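Local coordinates for protein argonaute 5 (Arabidopsis thaliana, PDB 4G0O) that probably binds the 5' end of small RNAs through its MID domain and helps to sort them by their first nucleotide for gene regulation, at residues K3-A9 against N123-N129; V11-V17 against L76-I82; A51-I55 against I69-A73. All blocks are in the same frame, centred on the assembly; numbering follows the deposited sequence.

Contact 1: residues K3-A9 against N123-N129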
loop_
_atom_site.group_PDB
_atom_site.type_symbol
_atom_site.label_atom_id
_atom_site.label_comp_id
_atom_site.label_asym_id
_atom_site.label_seq_id
_atom_site.Cartn_x
_atom_site.Cartn_y
_atom_site.Cartn_z
ATOM N N LYS A 3 -6.869 -1.624 19.547
ATOM C CA LYS A 3 -7.006 -0.655 18.476
ATOM C C LYS A 3 -7.995 -1.174 17.434
ATOM O O LYS A 3 -7.813 -2.255 16.875
ATOM C CB LYS A 3 -5.656 -0.383 17.838
ATOM C CG LYS A 3 -4.657 0.282 18.761
ATOM C CD LYS A 3 -3.378 0.581 17.992
ATOM C CE LYS A 3 -2.163 0.536 18.893
ATOM N NZ LYS A 3 -0.910 0.566 18.074
ATOM N N LYS A 4 -9.046 -0.406 17.177
ATOM C CA LYS A 4 -10.115 -0.859 16.286
ATOM C C LYS A 4 -10.461 0.205 15.238
ATOM O O LYS A 4 -10.113 1.377 15.385
ATOM C CB LYS A 4 -11.366 -1.211 17.105
ATOM C CG LYS A 4 -11.152 -2.283 18.180
ATOM C CD LYS A 4 -11.025 -3.672 17.570
ATOM C CE LYS A 4 -11.176 -4.753 18.629
ATOM N NZ LYS A 4 -10.148 -4.608 19.691
ATOM N N MET A 5 -11.138 -0.213 14.176
ATOM C CA MET A 5 -11.709 0.726 13.232
ATOM C C MET A 5 -13.146 1.033 13.677
ATOM O O MET A 5 -13.982 0.141 13.738
ATOM C CB MET A 5 -11.700 0.129 11.822
ATOM C CG MET A 5 -10.296 -0.144 11.288
ATOM S SD MET A 5 -10.277 -0.888 9.654
ATOM C CE MET A 5 -8.533 -1.203 9.373
ATOM N N VAL A 6 -13.427 2.284 14.014
ATOM C CA VAL A 6 -14.798 2.678 14.323
ATOM C C VAL A 6 -15.586 2.538 13.045
ATOM O O VAL A 6 -16.682 1.978 13.017
ATOM C CB VAL A 6 -14.879 4.148 14.749
ATOM C CG1 VAL A 6 -16.312 4.515 15.089
ATOM C CG2 VAL A 6 -13.960 4.411 15.927
ATOM N N ASN A 7 -14.984 3.028 11.969
ATOM C CA ASN A 7 -15.613 3.036 10.665
ATOM C C ASN A 7 -14.599 2.645 9.579
ATOM O O ASN A 7 -13.603 3.335 9.370
ATOM C CB ASN A 7 -16.218 4.422 10.433
ATOM C CG ASN A 7 -16.446 4.727 8.983
ATOM O OD1 ASN A 7 -15.864 5.678 8.438
ATOM N ND2 ASN A 7 -17.304 3.933 8.336
ATOM N N GLY A 8 -14.839 1.520 8.912
ATOM C CA GLY A 8 -13.885 0.988 7.957
ATOM C C GLY A 8 -14.108 1.596 6.589
ATOM O O GLY A 8 -15.195 1.466 6.033
ATOM N N ALA A 9 -13.100 2.274 6.044
ATOM C CA ALA A 9 -13.264 2.910 4.730
ATOM C C ALA A 9 -13.565 1.868 3.657
ATOM O O ALA A 9 -13.342 0.676 3.862
ATOM C CB ALA A 9 -12.026 3.731 4.355
ATOM N N ASN A 123 -1.132 -3.293 12.134
ATOM C CA ASN A 123 -0.677 -1.896 12.147
ATOM C C ASN A 123 -0.858 -1.151 10.820
ATOM O O ASN A 123 -1.396 -0.046 10.786
ATOM C CB ASN A 123 0.796 -1.819 12.560
ATOM C CG ASN A 123 0.999 -2.101 14.022
ATOM O OD1 ASN A 123 0.701 -1.257 14.868
ATOM N ND2 ASN A 123 1.520 -3.286 14.338
ATOM N N VAL A 124 -0.386 -1.756 9.738
ATOM C CA VAL A 124 -0.556 -1.187 8.403
ATOM C C VAL A 124 -2.026 -1.019 8.041
ATOM O O VAL A 124 -2.426 0.026 7.519
ATOM C CB VAL A 124 0.159 -2.054 7.348
ATOM C CG1 VAL A 124 -0.185 -1.604 5.920
ATOM C CG2 VAL A 124 1.658 -2.025 7.600
ATOM N N ALA A 125 -2.834 -2.035 8.318
ATOM C CA ALA A 125 -4.269 -1.971 8.025
ATOM C C ALA A 125 -4.946 -0.751 8.666
ATOM O O ALA A 125 -5.740 -0.070 8.032
ATOM C CB ALA A 125 -4.967 -3.261 8.459
ATOM N N LEU A 126 -4.613 -0.461 9.913
ATOM C CA LEU A 126 -5.221 0.679 10.602
ATOM C C LEU A 126 -4.705 1.990 10.009
ATOM O O LEU A 126 -5.460 2.960 9.887
ATOM C CB LEU A 126 -4.909 0.625 12.092
ATOM C CG LEU A 126 -5.609 -0.475 12.893
ATOM C CD1 LEU A 126 -4.858 -0.736 14.200
ATOM C CD2 LEU A 126 -7.060 -0.082 13.165
ATOM N N LYS A 127 -3.420 2.011 9.648
ATOM C CA LYS A 127 -2.831 3.158 8.957
ATOM C C LYS A 127 -3.542 3.386 7.634
ATOM O O LYS A 127 -3.880 4.507 7.299
ATOM C CB LYS A 127 -1.335 2.947 8.718
ATOM C CG LYS A 127 -0.490 2.816 9.993
ATOM C CD LYS A 127 0.904 2.313 9.638
ATOM C CE LYS A 127 1.836 2.273 10.843
ATOM N NZ LYS A 127 3.195 1.761 10.455
ATOM N N ILE A 128 -3.785 2.308 6.892
ATOM C CA ILE A 128 -4.514 2.402 5.628
ATOM C C ILE A 128 -5.956 2.892 5.802
ATOM O O ILE A 128 -6.444 3.646 4.978
ATOM C CB ILE A 128 -4.475 1.054 4.855
ATOM C CG1 ILE A 128 -3.118 0.869 4.167
ATOM C CG2 ILE A 128 -5.578 0.975 3.816
ATOM C CD1 ILE A 128 -2.883 -0.553 3.717
ATOM N N ASN A 129 -6.633 2.476 6.872
ATOM C CA ASN A 129 -8.019 2.911 7.113
ATOM C C ASN A 129 -8.156 4.419 7.277
ATOM O O ASN A 129 -9.034 5.026 6.687
ATOM C CB ASN A 129 -8.633 2.211 8.333
ATOM C CG ASN A 129 -10.118 2.524 8.501
ATOM O OD1 ASN A 129 -10.879 2.480 7.545
ATOM N ND2 ASN A 129 -10.525 2.859 9.723
#
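Asn129, on helix 118-131, plugs its side-chain amide into the backbone of residues Asn7 to Ala9, while Met5 and Leu126 pack beside it. The contact joins this late helix of the MID domain to strand 3-5, which forms a two-stranded antiparallel sheet with strand 135-138; a classic beta bulge at Val6 and Asn7, both facing Arg135, then turns the chain into strand 7-18.

The polar part is a two-bond clamp. Asn129 OD1 accepts from Ala9 N at 2.7 Å, an almost straight bond with an N-H...O angle of 172°. Asn129 ND2 donates a hydrogen bond to Asn7 O at 3.1 Å; that oxygen lies in the amide plane of Asn129, although the nitrogen stands above the carbonyl plane of Asn7. An amide suits this place because it offers a donor and an acceptor together, and a second bond from ND2 to Asn136 OD1 helps fix its rotation.

The apolar part belongs to an unbranched, flexible side chain. With chi1 at -63° and the rest extended, Met5 reaches across to the helix, passing obliquely over Leu126 and Asn129: its CG meets Leu126 CD2 at 3.7 Å, and its SD rests 3.6 Å from Asn129 CG. Leu126 splits its fork, CD1 touching Lys3 CB at 3.7 Å. The Met5 thioether ends in CE, 3.3 Å from Ala125 O and 4.2 Å from Ala125 CB.

Contact 2: residues V11-V17 against L76-I82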
loop_
_atom_site.group_PDB
_atom_site.type_symbol
_atom_site.label_atom_id
_atom_site.label_comp_id
_atom_site.label_asym_id
_atom_site.label_seq_id
_atom_site.Cartn_x
_atom_site.Cartn_y
_atom_site.Cartn_z
ATOM N N VAL A 11 -12.529 0.771 -0.160
ATOM C CA VAL A 11 -11.571 0.971 -1.244
ATOM C C VAL A 11 -11.972 0.179 -2.486
ATOM O O VAL A 11 -12.061 -1.047 -2.439
ATOM C CB VAL A 11 -10.137 0.544 -0.823
ATOM C CG1 VAL A 11 -9.148 0.829 -1.921
ATOM C CG2 VAL A 11 -9.724 1.268 0.415
ATOM N N THR A 12 -12.186 0.892 -3.590
ATOM C CA THR A 12 -12.551 0.296 -4.880
ATOM C C THR A 12 -11.408 0.365 -5.909
ATOM O O THR A 12 -11.314 -0.466 -6.817
ATOM C CB THR A 12 -13.781 1.010 -5.489
ATOM O OG1 THR A 12 -14.794 1.171 -4.485
ATOM C CG2 THR A 12 -14.351 0.203 -6.646
ATOM N N SER A 13 -10.550 1.370 -5.770
ATOM C CA SER A 13 -9.437 1.562 -6.688
ATOM C C SER A 13 -8.094 1.528 -5.947
ATOM O O SER A 13 -7.773 2.426 -5.178
ATOM C CB SER A 13 -9.608 2.896 -7.424
ATOM O OG SER A 13 -8.723 2.993 -8.525
ATOM N N TRP A 14 -7.321 0.475 -6.166
ATOM C CA TRP A 14 -6.046 0.311 -5.475
ATOM C C TRP A 14 -5.125 -0.540 -6.345
ATOM O O TRP A 14 -5.590 -1.255 -7.228
ATOM C CB TRP A 14 -6.239 -0.347 -4.093
ATOM C CG TRP A 14 -6.641 -1.791 -4.202
ATOM C CD1 TRP A 14 -7.909 -2.288 -4.284
ATOM C CD2 TRP A 14 -5.762 -2.928 -4.289
ATOM N NE1 TRP A 14 -7.874 -3.661 -4.410
ATOM C CE2 TRP A 14 -6.569 -4.073 -4.418
ATOM C CE3 TRP A 14 -4.374 -3.079 -4.267
ATOM C CZ2 TRP A 14 -6.033 -5.342 -4.530
ATOM C CZ3 TRP A 14 -3.851 -4.341 -4.374
ATOM C CH2 TRP A 14 -4.676 -5.457 -4.501
ATOM N N THR A 15 -3.823 -0.444 -6.113
ATOM C CA THR A 15 -2.874 -1.357 -6.741
ATOM C C THR A 15 -1.556 -1.317 -5.990
ATOM O O THR A 15 -1.418 -0.598 -5.000
ATOM C CB THR A 15 -2.660 -1.070 -8.248
ATOM O OG1 THR A 15 -1.897 -2.131 -8.833
ATOM C CG2 THR A 15 -1.944 0.255 -8.457
ATOM N N CYS A 16 -0.592 -2.092 -6.464
ATOM C CA CYS A 16 0.658 -2.263 -5.748
ATOM C C CYS A 16 1.842 -2.025 -6.665
ATOM O O CYS A 16 1.842 -2.476 -7.818
ATOM C CB CYS A 16 0.731 -3.676 -5.206
ATOM S SG CYS A 16 2.277 -4.090 -4.400
ATOM N N VAL A 17 2.848 -1.324 -6.148
ATOM C CA VAL A 17 4.104 -1.147 -6.864
ATOM C C VAL A 17 5.239 -1.616 -6.003
ATOM O O VAL A 17 5.270 -1.345 -4.794
ATOM C CB VAL A 17 4.384 0.324 -7.189
ATOM C CG1 VAL A 17 5.475 0.448 -8.244
ATOM C CG2 VAL A 17 3.155 0.953 -7.688
ATOM N N LEU A 76 -7.344 6.142 -8.576
ATOM C CA LEU A 76 -6.711 5.347 -7.513
ATOM C C LEU A 76 -7.029 5.914 -6.138
ATOM O O LEU A 76 -6.805 7.094 -5.886
ATOM C CB LEU A 76 -5.188 5.342 -7.671
ATOM C CG LEU A 76 -4.421 4.066 -8.041
ATOM C CD1 LEU A 76 -3.121 3.956 -7.242
ATOM C CD2 LEU A 76 -5.243 2.789 -7.898
ATOM N N GLN A 77 -7.547 5.069 -5.255
ATOM C CA GLN A 77 -7.845 5.473 -3.891
ATOM C C GLN A 77 -6.683 5.134 -2.968
ATOM O O GLN A 77 -6.602 5.645 -1.853
ATOM C CB GLN A 77 -9.131 4.788 -3.413
ATOM C CG GLN A 77 -10.398 5.337 -4.080
ATOM C CD GLN A 77 -11.653 4.512 -3.782
ATOM O OE1 GLN A 77 -11.618 3.278 -3.737
ATOM N NE2 GLN A 77 -12.770 5.198 -3.601
ATOM N N LEU A 78 -5.779 4.272 -3.436
ATOM C CA LEU A 78 -4.674 3.790 -2.595
ATOM C C LEU A 78 -3.593 3.111 -3.428
ATOM O O LEU A 78 -3.896 2.293 -4.286
ATOM C CB LEU A 78 -5.193 2.794 -1.541
ATOM C CG LEU A 78 -4.190 2.202 -0.543
ATOM C CD1 LEU A 78 -3.710 3.273 0.446
ATOM C CD2 LEU A 78 -4.768 0.999 0.207
ATOM N N LEU A 79 -2.333 3.446 -3.168
ATOM C CA LEU A 79 -1.212 2.750 -3.794
ATOM C C LEU A 79 -0.429 2.078 -2.705
ATOM O O LEU A 79 0.058 2.755 -1.792
ATOM C CB LEU A 79 -0.262 3.725 -4.483
ATOM C CG LEU A 79 0.375 3.267 -5.802
ATOM C CD1 LEU A 79 1.712 3.978 -6.067
ATOM C CD2 LEU A 79 0.512 1.760 -5.873
ATOM N N ILE A 80 -0.288 0.764 -2.789
ATOM C CA ILE A 80 0.535 0.076 -1.815
ATOM C C ILE A 80 1.928 0.049 -2.397
ATOM O O ILE A 80 2.158 -0.559 -3.450
ATOM C CB ILE A 80 0.067 -1.359 -1.551
ATOM C CG1 ILE A 80 -1.320 -1.374 -0.903
ATOM C CG2 ILE A 80 1.064 -2.090 -0.657
ATOM C CD1 ILE A 80 -2.036 -2.691 -1.106
ATOM N N VAL A 81 2.861 0.724 -1.734
ATOM C CA VAL A 81 4.203 0.803 -2.284
ATOM C C VAL A 81 5.184 -0.097 -1.551
ATOM O O VAL A 81 5.354 0.024 -0.335
ATOM C CB VAL A 81 4.735 2.231 -2.260
ATOM C CG1 VAL A 81 6.247 2.234 -2.521
ATOM C CG2 VAL A 81 4.005 3.058 -3.284
ATOM N N ILE A 82 5.836 -0.997 -2.280
ATOM C CA ILE A 82 6.961 -1.714 -1.682
ATOM C C ILE A 82 8.274 -0.972 -1.977
ATOM O O ILE A 82 8.710 -0.876 -3.124
ATOM C CB ILE A 82 7.029 -3.196 -2.122
ATOM C CG1 ILE A 82 5.765 -3.951 -1.692
ATOM C CG2 ILE A 82 8.231 -3.891 -1.498
ATOM C CD1 ILE A 82 5.667 -5.344 -2.323
HETATM O O HOH W 1 -15.000 3.471 -2.500
#
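Two parallel strands lie in the buried central sheet, where strand 7-18 pairs with strand 78-82 over the residues from Thr15 to Val17. The axes of the short segments are 4.7 Å apart and 17° from parallel. Backbone bonds pass back and forth: Ile80 N to Thr15 O, Val17 N to Ile80 O, and Ile82 N to Val17 O, while Thr15 N to Leu78 O is longer at 3.3 Å.

At the start of the pair the Gln77 side chain adds to the backbone bonds, of which Gln77 N to Ser13 O is 2.7 Å long. Gln77, extended beyond CG, brings OE1 to two successive amides, Thr12 N at a doubtfully short distance and Ser13 N at 3.0 Å, the latter standing above the plane of the Gln77 carbonyl. Its NE2 donates to a water that also binds Thr12 OG1. Glutamine is long enough to reach this turn and can serve both partners.

The sheet's two faces carry different packing. On that of Trp14, Cys16 and Ile80, Trp14 CG stands between the backbone N and the carbonyl carbon (chi1 70°), turning the indole over this face, and Ile80 CD1 approaches Trp14 CE3 obliquely at 4.0 Å; Trp14 NE1 bonds to Lys47 O. On the opposite face Val17 CG2 packs on Leu79 CD1 at 3.7 Å, and Thr15 CG2 lies alongside Leu79. Helix 27-42 covers the first face and helix 62-72 the second. Beta-branched and aliphatic residues suit such strands, and a parallel sheet sandwiched by helices is characteristic of the Rossmann-like fold of Argonaute MID domains.

Contact 3: residues A51-I55 against I69-A73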
loop_
_atom_site.group_PDB
_atom_site.type_symbol
_atom_site.label_atom_id
_atom_site.label_comp_id
_atom_site.label_asym_id
_atom_site.label_seq_id
_atom_site.Cartn_x
_atom_site.Cartn_y
_atom_site.Cartn_z
ATOM N N ALA A 51 -6.995 -2.007 -9.501
ATOM C CA ALA A 51 -7.552 -1.256 -10.614
ATOM C C ALA A 51 -6.677 -1.343 -11.877
ATOM O O ALA A 51 -7.155 -1.154 -12.997
ATOM C CB ALA A 51 -7.760 0.183 -10.203
ATOM N N ILE A 52 -5.389 -1.604 -11.688
ATOM C CA ILE A 52 -4.482 -1.937 -12.787
ATOM C C ILE A 52 -3.559 -3.028 -12.251
ATOM O O ILE A 52 -3.426 -3.167 -11.032
ATOM C CB ILE A 52 -3.648 -0.715 -13.266
ATOM C CG1 ILE A 52 -2.854 -0.118 -12.104
ATOM C CG2 ILE A 52 -4.537 0.336 -13.940
ATOM C CD1 ILE A 52 -1.785 0.875 -12.538
ATOM N N PRO A 53 -2.939 -3.820 -13.144
ATOM C CA PRO A 53 -2.078 -4.923 -12.696
ATOM C C PRO A 53 -0.926 -4.436 -11.815
ATOM O O PRO A 53 -0.496 -3.300 -11.977
ATOM C CB PRO A 53 -1.509 -5.467 -14.015
ATOM C CG PRO A 53 -2.525 -5.106 -15.039
ATOM C CD PRO A 53 -3.042 -3.769 -14.616
ATOM N N PHE A 54 -0.422 -5.279 -10.919
ATOM C CA PHE A 54 0.719 -4.892 -10.098
ATOM C C PHE A 54 1.917 -4.596 -10.988
ATOM O O PHE A 54 2.056 -5.170 -12.072
ATOM C CB PHE A 54 1.093 -5.990 -9.095
ATOM C CG PHE A 54 0.133 -6.124 -7.949
ATOM C CD1 PHE A 54 0.441 -6.939 -6.867
ATOM C CD2 PHE A 54 -1.086 -5.442 -7.949
ATOM C CE1 PHE A 54 -0.447 -7.070 -5.799
ATOM C CE2 PHE A 54 -1.974 -5.570 -6.888
ATOM C CZ PHE A 54 -1.650 -6.388 -5.815
ATOM N N ILE A 55 2.782 -3.706 -10.521
ATOM C CA ILE A 55 3.964 -3.328 -11.266
ATOM C C ILE A 55 5.210 -3.595 -10.423
ATOM O O ILE A 55 5.238 -3.334 -9.219
ATOM C CB ILE A 55 3.907 -1.837 -11.686
ATOM C CG1 ILE A 55 3.020 -1.035 -10.733
ATOM C CG2 ILE A 55 3.343 -1.689 -13.080
ATOM C CD1 ILE A 55 1.503 -0.997 -11.105
ATOM N N ILE A 69 1.491 5.065 -13.236
ATOM C CA ILE A 69 0.378 4.486 -12.479
ATOM C C ILE A 69 -0.719 5.516 -12.297
ATOM O O ILE A 69 -1.905 5.221 -12.431
ATOM C CB ILE A 69 0.870 3.999 -11.128
ATOM C CG1 ILE A 69 1.547 2.647 -11.319
ATOM C CG2 ILE A 69 -0.281 3.881 -10.136
ATOM C CD1 ILE A 69 2.790 2.518 -10.574
ATOM N N HIS A 70 -0.291 6.741 -12.026
ATOM C CA HIS A 70 -1.198 7.849 -11.814
ATOM C C HIS A 70 -2.012 8.199 -13.048
ATOM O O HIS A 70 -3.177 8.554 -12.920
ATOM C CB HIS A 70 -0.434 9.079 -11.350
ATOM C CG HIS A 70 -1.281 10.302 -11.252
ATOM N ND1 HIS A 70 -2.412 10.362 -10.468
ATOM C CD2 HIS A 70 -1.174 11.514 -11.854
ATOM C CE1 HIS A 70 -2.955 11.563 -10.574
ATOM N NE2 HIS A 70 -2.221 12.279 -11.415
ATOM N N LYS A 71 -1.406 8.117 -14.236
ATOM C CA LYS A 71 -2.125 8.498 -15.464
ATOM C C LYS A 71 -3.044 7.389 -15.949
ATOM O O LYS A 71 -4.077 7.654 -16.569
ATOM C CB LYS A 71 -1.172 8.936 -16.586
ATOM C CG LYS A 71 -0.396 10.196 -16.250
ATOM C CD LYS A 71 0.337 10.779 -17.450
ATOM C CE LYS A 71 0.949 12.116 -17.064
ATOM N NZ LYS A 71 1.487 12.861 -18.235
ATOM N N ARG A 72 -2.668 6.151 -15.642
ATOM C CA ARG A 72 -3.437 4.982 -16.059
ATOM C C ARG A 72 -4.503 4.675 -15.041
ATOM O O ARG A 72 -5.387 3.863 -15.296
ATOM C CB ARG A 72 -2.534 3.757 -16.232
ATOM C CG ARG A 72 -1.439 3.962 -17.278
ATOM C CD ARG A 72 -0.868 2.647 -17.788
ATOM N NE ARG A 72 0.157 2.086 -16.910
ATOM C CZ ARG A 72 -0.066 1.087 -16.063
ATOM N NH1 ARG A 72 0.914 0.626 -15.305
ATOM N NH2 ARG A 72 -1.276 0.548 -15.974
ATOM N N ALA A 73 -4.414 5.315 -13.880
ATOM C CA ALA A 73 -5.418 5.128 -12.842
ATOM C C ALA A 73 -5.687 6.423 -12.093
ATOM O O ALA A 73 -5.390 6.534 -10.911
ATOM C CB ALA A 73 -4.991 4.038 -11.885
HETATM O O HOH W 2 -0.123 -1.430 -14.276
#
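Ile52 lays its CD1 methyl against the guanidinium of Arg72, reaching NH2 at 3.5 Å, with the two side chains crossing at about a right angle. The methyl comes at the flat group obliquely. It gets there because CG1 of Ile52 stands between the backbone N and the carbonyl carbon, at chi1 57°, which carries the extended end across toward the helix. The same CD1 also touches Ile69 CG1 at 4.0 Å, and CG2 turns to Ala73 CB, so this branched side chain meets three residues with two of its methyls.

Ile55 meets Ile69 tip to tip, with Ile55 CG1 3.6 Å from Ile69 CD1. Ile52, Ile55, Ile69 and Ala73 together make the apolar part of the contact. Ile55 also slides past Arg72 in the opposite direction, and its CG2 lies at the edge of the guanidinium, near its plane.

The polar end of Arg72 is held by its own helix and by water. A bend at chi3 (-83°) turns the group back so that NE makes a salt bridge with Asp68 OD1. At the edge, in plane, a water accepts from Arg72 NH1 and donates to Pro53 O at 3.0 Å, bridging helix and loop. Arginine fits because its long chain carries the charged group past the isoleucines to Asp68 and the water. Together these groups fasten the end of helix 62-72 to the loop that leads into strand 55-56, beside strand 7-18, whose Val17 packs on Ile69 and whose Thr15 OG1 bonds to Ile52 O.

How the contacts relate
Contact 2 is the buried core of the three, near the centre of the chain, whereas contacts 1 and 3 lie farther out, on opposite sides of that centre, and are only partly buried. Strand 7-18 connects contacts 1 and 2: its start is clamped by an asparagine amide, its later part by regular backbone bonds. Ile128 CG2 also packs on Leu78 CD2, joining helix 118-131 to the sheet. Contact 3 adjoins contact 2, where Trp14 O probably bonds to Ala51 N. Its chemistry is aliphatic contact round an arginine that is paired with Asp68 and linked to the loop by water. Contact 3 is nested in the loop closed by contact 2, itself nested in that closed by contact 1.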